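Local coordinates for 3-oxoacyl-(Acyl-carrier protein) synthase (Burkholderia xenovorans, PDB 4EFI) that probably catalyses the condensation that forms 3-oxoacyl chains on acyl-carrier protein, at residues G9-G21 against Q133-G145. Sequence-based numbering, arbitrary orientation.
Sequences GRELRTQGARIAG and QALWLGMNLIQTG. With FMT (formic acid), chain D.
Leu12 sets its CD1 methyl over one face of the Trp136 indole, 3.7 Å from the centroid of the five-membered ring and 13° off the ring normal, a clear CH-pi contact. Trp136 CG lies anti to the backbone N (chi1 165°), which swings the indole off the helix toward strand 10-15; Asn140 CB sits against its opposite face. Next along the strand, Thr14 brings CG2 obliquely to the ring, 3.8 Å from Trp136 CD1, while its OG1 rests on Met139 CB. Met139 runs extended beyond CG through the angle between the two strands: its CG meets Ala17 CB at 3.8 Å, and its CE ends by the Ala17 carbonyl and Ile19. Ile142 CG2 closes on the same Ala17 methyl, and deeper in, Ile19 CD1 touches Leu135 CD2 at 3.9 Å.

The polar contact lies at the turn. Gln143 delivers OE1 to Gln15 N at 3.1 Å; the N-H comes from above the carbonyl plane, 71° out of it, rather than along a lone pair. Gln143 NE2 donates to a water that in turn donates to Arg13 O and accepts from Arg13 NH1, so both ends of the amide are engaged and its rotation is defined. At Gly16, whose N donates a hydrogen bond to a formic acid molecule, probably from the crystallisation liquor, the chain crosses from one sheet to the other: backbone hydrogen bonds join Thr14 to Ala191 before it and Arg18 to Glu183 after it. Phe193 meets Trp136 edge-to-face, and Leu341 backs Met139. Helix 130-143 is thus packed between the two sheets, as in the layered thiolase fold, with an apolar interior and a glutamine amide tying the helix end to the strand-to-strand turn.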
ATOM      1  N   GLY A   9      15.885  11.539  -1.338  1.00 25.62           N
ATOM      2  CA  GLY A   9      14.711  11.333  -2.165  1.00 18.86           C
ATOM      3  C   GLY A   9      14.338  12.596  -2.912  1.00 15.11           C
ATOM      4  O   GLY A   9      14.663  13.695  -2.483  1.00 16.74           O
ATOM      5  N   ARG A  10      13.700  12.408  -4.061  1.00 14.17           N
ATOM      6  CA  ARG A  10      13.222  13.502  -4.910  1.00 13.93           C
ATOM      7  C   ARG A  10      12.017  14.174  -4.286  1.00 14.02           C
ATOM      8  O   ARG A  10      11.058  13.493  -3.920  1.00 14.29           O
ATOM      9  CB  ARG A  10      12.851  12.964  -6.313  1.00 14.78           C
ATOM     10  CG  ARG A  10      12.302  14.043  -7.294  1.00 17.43           C
ATOM     11  CD  ARG A  10      12.243  13.532  -8.757  1.00 16.05           C
ATOM     12  NE  ARG A  10      13.592  13.170  -9.070  1.00 16.35           N
ATOM     13  CZ  ARG A  10      14.546  13.994  -9.486  1.00 15.12           C
ATOM     14  NH1 ARG A  10      14.288  15.225  -9.911  1.00 17.50           N
ATOM     15  NH2 ARG A  10      15.759  13.534  -9.549  1.00 15.74           N
ATOM     16  N   GLU A  11      12.039  15.497  -4.194  1.00 14.52           N
ATOM     17  CA  GLU A  11      10.939  16.289  -3.641  1.00 14.18           C
ATOM     18  C   GLU A  11      10.059  16.838  -4.755  1.00 14.66           C
ATOM     19  O   GLU A  11      10.554  17.449  -5.701  1.00 17.97           O
ATOM     20  CB  GLU A  11      11.500  17.426  -2.788  1.00 15.96           C
ATOM     21  CG  GLU A  11      12.348  16.875  -1.669  1.00 15.47           C
ATOM     22  CD  GLU A  11      13.084  17.915  -0.857  1.00 18.76           C
ATOM     23  OE1 GLU A  11      12.841  19.144  -1.022  1.00 20.39           O
ATOM     24  OE2 GLU A  11      13.945  17.490  -0.051  1.00 20.00           O
ATOM     25  N   LEU A  12       8.760  16.590  -4.640  1.00 14.22           N
ATOM     26  CA  LEU A  12       7.793  16.848  -5.707  1.00 14.12           C
ATOM     27  C   LEU A  12       6.585  17.564  -5.130  1.00 14.51           C
ATOM     28  O   LEU A  12       6.235  17.363  -3.976  1.00 16.26           O
ATOM     29  CB  LEU A  12       7.333  15.533  -6.340  1.00 14.26           C
ATOM     30  CG  LEU A  12       8.445  14.754  -7.023  1.00 15.35           C
ATOM     31  CD1 LEU A  12       8.058  13.287  -7.150  1.00 16.78           C
ATOM     32  CD2 LEU A  12       8.740  15.369  -8.388  1.00 17.45           C
ATOM     33  N   ARG A  13       5.952  18.401  -5.931  1.00 15.31           N
ATOM     34  CA  ARG A  13       4.788  19.172  -5.513  1.00 16.30           C
ATOM     35  C   ARG A  13       3.749  19.129  -6.627  1.00 16.77           C
ATOM     36  O   ARG A  13       4.083  19.303  -7.806  1.00 17.39           O
ATOM     37  CB  ARG A  13       5.171  20.628  -5.226  1.00 19.95           C
ATOM     38  CG  ARG A  13       4.007  21.532  -4.847  1.00 18.73           C
ATOM     39  CD  ARG A  13       4.437  23.000  -4.993  1.00 24.45           C
ATOM     40  NE  ARG A  13       3.386  23.956  -4.648  1.00 27.66           N
ATOM     41  CZ  ARG A  13       2.383  24.285  -5.454  1.00 28.85           C
ATOM     42  NH1 ARG A  13       2.281  23.719  -6.649  1.00 30.55           N
ATOM     43  NH2 ARG A  13       1.479  25.174  -5.063  1.00 33.46           N
ATOM     44  N   THR A  14       2.492  18.886  -6.273  1.00 15.97           N
ATOM     45  CA  THR A  14       1.411  18.991  -7.240  1.00 16.09           C
ATOM     46  C   THR A  14       0.348  19.963  -6.715  1.00 15.25           C
ATOM     47  O   THR A  14       0.291  20.286  -5.523  1.00 17.11           O
ATOM     48  CB  THR A  14       0.741  17.629  -7.535  1.00 15.71           C
ATOM     49  OG1 THR A  14       0.122  17.121  -6.353  1.00 15.28           O
ATOM     50  CG2 THR A  14       1.744  16.612  -8.004  1.00 15.36           C
ATOM     51  N   GLN A  15      -0.474  20.463  -7.626  1.00 15.65           N
ATOM     52  CA  GLN A  15      -1.653  21.227  -7.279  1.00 16.07           C
ATOM     53  C   GLN A  15      -2.719  20.980  -8.340  1.00 18.25           C
ATOM     54  O   GLN A  15      -2.414  20.503  -9.431  1.00 19.63           O
ATOM     55  CB  GLN A  15      -1.343  22.713  -7.130  1.00 23.97           C
ATOM     56  CG  GLN A  15      -0.833  23.391  -8.351  1.00 28.23           C
ATOM     57  CD  GLN A  15      -0.453  24.845  -8.060  1.00 34.32           C
ATOM     58  OE1 GLN A  15      -0.993  25.472  -7.141  1.00 41.00           O
ATOM     59  NE2 GLN A  15       0.500  25.368  -8.816  1.00 40.77           N
ATOM     60  N   GLY A  16      -3.968  21.244  -8.005  1.00 17.25           N
ATOM     61  CA  GLY A  16      -5.036  21.110  -8.976  1.00 15.92           C
ATOM     62  C   GLY A  16      -5.694  19.740  -9.017  1.00 14.72           C
ATOM     63  O   GLY A  16      -6.476  19.480  -9.925  1.00 17.00           O
ATOM     64  N   ALA A  17      -5.413  18.889  -8.036  1.00 13.79           N
ATOM     65  CA  ALA A  17      -6.004  17.556  -7.970  1.00 13.84           C
ATOM     66  C   ALA A  17      -6.295  17.183  -6.535  1.00 15.02           C
ATOM     67  O   ALA A  17      -5.567  17.602  -5.635  1.00 17.26           O
ATOM     68  CB  ALA A  17      -5.056  16.523  -8.570  1.00 15.08           C
ATOM     69  N   ARG A  18      -7.335  16.388  -6.316  0.57 13.72           N
ATOM     70  CA  ARG A  18      -7.713  15.968  -4.976  0.57 13.70           C
ATOM     71  C   ARG A  18      -8.168  14.523  -4.981  0.57 13.00           C
ATOM     72  O   ARG A  18      -8.643  13.996  -5.999  0.57 14.02           O
ATOM     73  CB  ARG A  18      -8.846  16.847  -4.422  0.57 15.74           C
ATOM     74  CG  ARG A  18     -10.134  16.802  -5.226  0.57 16.32           C
ATOM     75  CD  ARG A  18     -11.216  17.754  -4.694  0.57 20.37           C
ATOM     76  NE  ARG A  18     -11.880  17.246  -3.494  0.57 20.88           N
ATOM     77  CZ  ARG A  18     -12.874  16.362  -3.502  0.57 19.78           C
ATOM     78  NH1 ARG A  18     -13.407  15.954  -2.360  0.57 28.23           N
ATOM     79  NH2 ARG A  18     -13.328  15.880  -4.651  0.57 22.07           N
ATOM     80  N   ILE A  19      -8.013  13.872  -3.837  1.00 12.71           N
ATOM     81  CA  ILE A  19      -8.619  12.584  -3.615  1.00 12.68           C
ATOM     82  C   ILE A  19     -10.129  12.797  -3.492  1.00 13.07           C
ATOM     83  O   ILE A  19     -10.595  13.620  -2.691  1.00 14.16           O
ATOM     84  CB  ILE A  19      -8.067  11.903  -2.355  1.00 12.77           C
ATOM     85  CG1 ILE A  19      -6.581  11.610  -2.537  1.00 12.79           C
ATOM     86  CG2 ILE A  19      -8.841  10.632  -2.065  1.00 14.82           C
ATOM     87  CD1 ILE A  19      -5.883  11.092  -1.283  1.00 14.90           C
ATOM     88  N   ALA A  20     -10.894  12.046  -4.282  1.00 12.53           N
ATOM     89  CA  ALA A  20     -12.346  12.157  -4.305  1.00 13.15           C
ATOM     90  C   ALA A  20     -13.067  11.015  -3.577  1.00 12.40           C
ATOM     91  O   ALA A  20     -14.253  11.139  -3.271  1.00 14.55           O
ATOM     92  CB  ALA A  20     -12.819  12.217  -5.756  1.00 15.10           C
ATOM     93  N   GLY A  21     -12.388   9.904  -3.316  1.00 11.96           N
ATOM     94  CA  GLY A  21     -13.003   8.756  -2.660  1.00 12.28           C
ATOM     95  C   GLY A  21     -12.023   7.613  -2.597  1.00 11.95           C
ATOM     96  O   GLY A  21     -11.080   7.578  -3.412  1.00 12.53           O
ATOM     97  N   GLN A 133       3.460   7.078  -4.232  1.00 12.16           N
ATOM     98  CA  GLN A 133       3.899   7.235  -5.626  1.00 12.81           C
ATOM     99  C   GLN A 133       2.739   7.238  -6.599  1.00 12.69           C
ATOM    100  O   GLN A 133       2.739   8.016  -7.559  1.00 13.17           O
ATOM    101  CB  GLN A 133       4.903   6.136  -6.006  1.00 13.33           C
ATOM    102  CG  GLN A 133       6.140   6.108  -5.111  1.00 13.28           C
ATOM    103  CD  GLN A 133       7.256   5.283  -5.678  1.00 15.44           C
ATOM    104  OE1 GLN A 133       7.811   4.410  -4.985  1.00 19.24           O
ATOM    105  NE2 GLN A 133       7.638   5.577  -6.896  1.00 12.73           N
ATOM    106  N   ALA A 134       1.765   6.365  -6.371  1.00 12.20           N
ATOM    107  CA  ALA A 134       0.554   6.346  -7.188  1.00 12.86           C
ATOM    108  C   ALA A 134      -0.221   7.656  -7.083  1.00 11.86           C
ATOM    109  O   ALA A 134      -0.715   8.184  -8.090  1.00 12.51           O
ATOM    110  CB  ALA A 134      -0.336   5.193  -6.784  1.00 14.04           C
ATOM    111  N   LEU A 135      -0.342   8.175  -5.861  1.00 11.18           N
ATOM    112  CA  LEU A 135      -1.001   9.464  -5.664  1.00 12.55           C
ATOM    113  C   LEU A 135      -0.286  10.555  -6.441  1.00 12.54           C
ATOM    114  O   LEU A 135      -0.906  11.341  -7.149  1.00 12.48           O
ATOM    115  CB  LEU A 135      -1.028   9.841  -4.172  1.00 12.52           C
ATOM    116  CG  LEU A 135      -1.991   9.071  -3.270  1.00 13.51           C
ATOM    117  CD1 LEU A 135      -1.824   9.529  -1.829  1.00 14.40           C
ATOM    118  CD2 LEU A 135      -3.414   9.255  -3.680  1.00 15.30           C
ATOM    119  N   TRP A 136       1.037  10.616  -6.320  1.00 12.62           N
ATOM    120  CA  TRP A 136       1.796  11.621  -7.031  1.00 12.33           C
ATOM    121  C   TRP A 136       1.608  11.490  -8.550  1.00 12.05           C
ATOM    122  O   TRP A 136       1.339  12.489  -9.237  1.00 13.04           O
ATOM    123  CB  TRP A 136       3.295  11.576  -6.683  1.00 13.20           C
ATOM    124  CG  TRP A 136       4.066  12.353  -7.669  1.00 13.40           C
ATOM    125  CD1 TRP A 136       4.100  13.694  -7.785  1.00 14.32           C
ATOM    126  CD2 TRP A 136       4.837  11.821  -8.753  1.00 14.92           C
ATOM    127  NE1 TRP A 136       4.844  14.055  -8.894  1.00 15.38           N
ATOM    128  CE2 TRP A 136       5.311  12.911  -9.498  1.00 15.88           C
ATOM    129  CE3 TRP A 136       5.179  10.520  -9.156  1.00 17.17           C
ATOM    130  CZ2 TRP A 136       6.126  12.740 -10.627  1.00 17.13           C
ATOM    131  CZ3 TRP A 136       5.965  10.351 -10.274  1.00 18.63           C
ATOM    132  CH2 TRP A 136       6.430  11.457 -10.997  1.00 17.18           C
ATOM    133  N   LEU A 137       1.727  10.270  -9.074  1.00 12.19           N
ATOM    134  CA  LEU A 137       1.651  10.110 -10.515  1.00 12.69           C
ATOM    135  C   LEU A 137       0.284  10.522 -11.012  1.00 11.90           C
ATOM    136  O   LEU A 137       0.153  11.227 -12.023  1.00 13.43           O
ATOM    137  CB  LEU A 137       1.959   8.679 -10.928  1.00 14.63           C
ATOM    138  CG  LEU A 137       1.997   8.497 -12.440  1.00 16.61           C
ATOM    139  CD1 LEU A 137       2.972   9.465 -13.115  1.00 22.47           C
ATOM    140  CD2 LEU A 137       2.385   7.066 -12.727  1.00 21.68           C
ATOM    141  N   GLY A 138      -0.747  10.077 -10.328  1.00 11.53           N
ATOM    142  CA  GLY A 138      -2.093  10.435 -10.724  1.00 12.29           C
ATOM    143  C   GLY A 138      -2.385  11.918 -10.661  1.00 12.29           C
ATOM    144  O   GLY A 138      -3.011  12.501 -11.552  1.00 12.95           O
ATOM    145  N   MET A 139      -1.917  12.565  -9.596  1.00 11.42           N
ATOM    146  CA  MET A 139      -2.119  13.998  -9.457  1.00 12.89           C
ATOM    147  C   MET A 139      -1.311  14.775 -10.491  1.00 12.56           C
ATOM    148  O   MET A 139      -1.764  15.797 -10.997  1.00 14.07           O
ATOM    149  CB  MET A 139      -1.815  14.482  -8.031  1.00 13.21           C
ATOM    150  CG  MET A 139      -2.802  13.939  -7.028  1.00 13.17           C
ATOM    151  SD  MET A 139      -2.728  14.792  -5.439  1.00 14.78           S
ATOM    152  CE  MET A 139      -4.252  14.204  -4.716  1.00 16.28           C
ATOM    153  N   ASN A 140      -0.119  14.280 -10.838  1.00 13.14           N
ATOM    154  CA  ASN A 140       0.663  14.878 -11.906  1.00 15.29           C
ATOM    155  C   ASN A 140      -0.090  14.779 -13.247  1.00 13.12           C
ATOM    156  O   ASN A 140      -0.121  15.777 -13.992  1.00 15.79           O
ATOM    157  CB  ASN A 140       2.034  14.194 -11.993  1.00 15.98           C
ATOM    158  CG  ASN A 140       2.893  14.758 -13.098  1.00 16.44           C
ATOM    159  OD1 ASN A 140       3.729  15.618 -12.875  1.00 22.70           O
ATOM    160  ND2 ASN A 140       2.730  14.248 -14.267  1.00 17.49           N
ATOM    161  N   LEU A 141      -0.724  13.651 -13.525  1.00 14.36           N
ATOM    162  CA  LEU A 141      -1.496  13.510 -14.769  1.00 15.19           C
ATOM    163  C   LEU A 141      -2.608  14.574 -14.834  1.00 15.03           C
ATOM    164  O   LEU A 141      -2.855  15.174 -15.878  1.00 16.17           O
ATOM    165  CB  LEU A 141      -2.128  12.121 -14.870  1.00 17.23           C
ATOM    166  CG  LEU A 141      -1.251  10.869 -15.083  1.00 21.06           C
ATOM    167  CD1 LEU A 141      -2.101   9.610 -15.137  1.00 24.57           C
ATOM    168  CD2 LEU A 141      -0.443  11.025 -16.346  1.00 25.69           C
ATOM    169  N   ILE A 142      -3.276  14.814 -13.717  1.00 13.26           N
ATOM    170  CA  ILE A 142      -4.360  15.772 -13.676  1.00 13.59           C
ATOM    171  C   ILE A 142      -3.814  17.192 -13.785  1.00 16.15           C
ATOM    172  O   ILE A 142      -4.310  17.990 -14.579  1.00 16.54           O
ATOM    173  CB  ILE A 142      -5.186  15.562 -12.403  1.00 12.84           C
ATOM    174  CG1 ILE A 142      -5.969  14.263 -12.543  1.00 13.09           C
ATOM    175  CG2 ILE A 142      -6.135  16.753 -12.156  1.00 14.87           C
ATOM    176  CD1 ILE A 142      -6.577  13.764 -11.242  1.00 14.96           C
ATOM    177  N   GLN A 143      -2.774  17.518 -13.036  1.00 13.52           N
ATOM    178  CA  GLN A 143      -2.202  18.858 -13.099  1.00 15.96           C
ATOM    179  C   GLN A 143      -1.734  19.250 -14.506  1.00 16.77           C
ATOM    180  O   GLN A 143      -1.861  20.428 -14.883  1.00 20.73           O
ATOM    181  CB  GLN A 143      -1.050  18.984 -12.093  1.00 15.40           C
ATOM    182  CG  GLN A 143      -0.433  20.371 -12.054  1.00 18.40           C
ATOM    183  CD  GLN A 143       0.609  20.535 -10.963  1.00 19.63           C
ATOM    184  OE1 GLN A 143       0.946  19.592 -10.259  1.00 20.56           O
ATOM    185  NE2 GLN A 143       1.135  21.744 -10.834  1.00 22.17           N
ATOM    186  N   THR A 144      -1.175  18.276 -15.233  1.00 16.40           N
ATOM    187  CA  THR A 144      -0.578  18.483 -16.569  1.00 18.88           C
ATOM    188  C   THR A 144      -1.606  18.378 -17.684  1.00 23.01           C
ATOM    189  O   THR A 144      -1.261  18.483 -18.881  1.00 24.83           O
ATOM    190  CB  THR A 144       0.618  17.492 -16.879  1.00 17.74           C
ATOM    191  OG1 THR A 144       0.165  16.127 -16.996  1.00 21.70           O
ATOM    192  CG2 THR A 144       1.608  17.541 -15.828  1.00 26.45           C
ATOM    193  N   GLY A 145      -2.867  18.162 -17.306  1.00 19.39           N
ATOM    194  CA  GLY A 145      -3.960  18.133 -18.264  1.00 21.34           C
ATOM    195  C   GLY A 145      -4.061  16.853 -19.069  1.00 19.19           C
ATOM    196  O   GLY A 145      -4.723  16.824 -20.106  1.00 22.43           O
TER
HETATM  197  C   FMT D 403      -6.347  22.007  -5.759  1.00 20.00           C
HETATM  198  O1  FMT D 403      -5.209  22.445  -5.761  1.00 20.00           O
HETATM  199  O2  FMT D 403      -6.733  21.214  -4.763  1.00 20.00           O
HETATM  200  O   HOH W   1       3.318  21.964  -8.593  1.00 26.12           O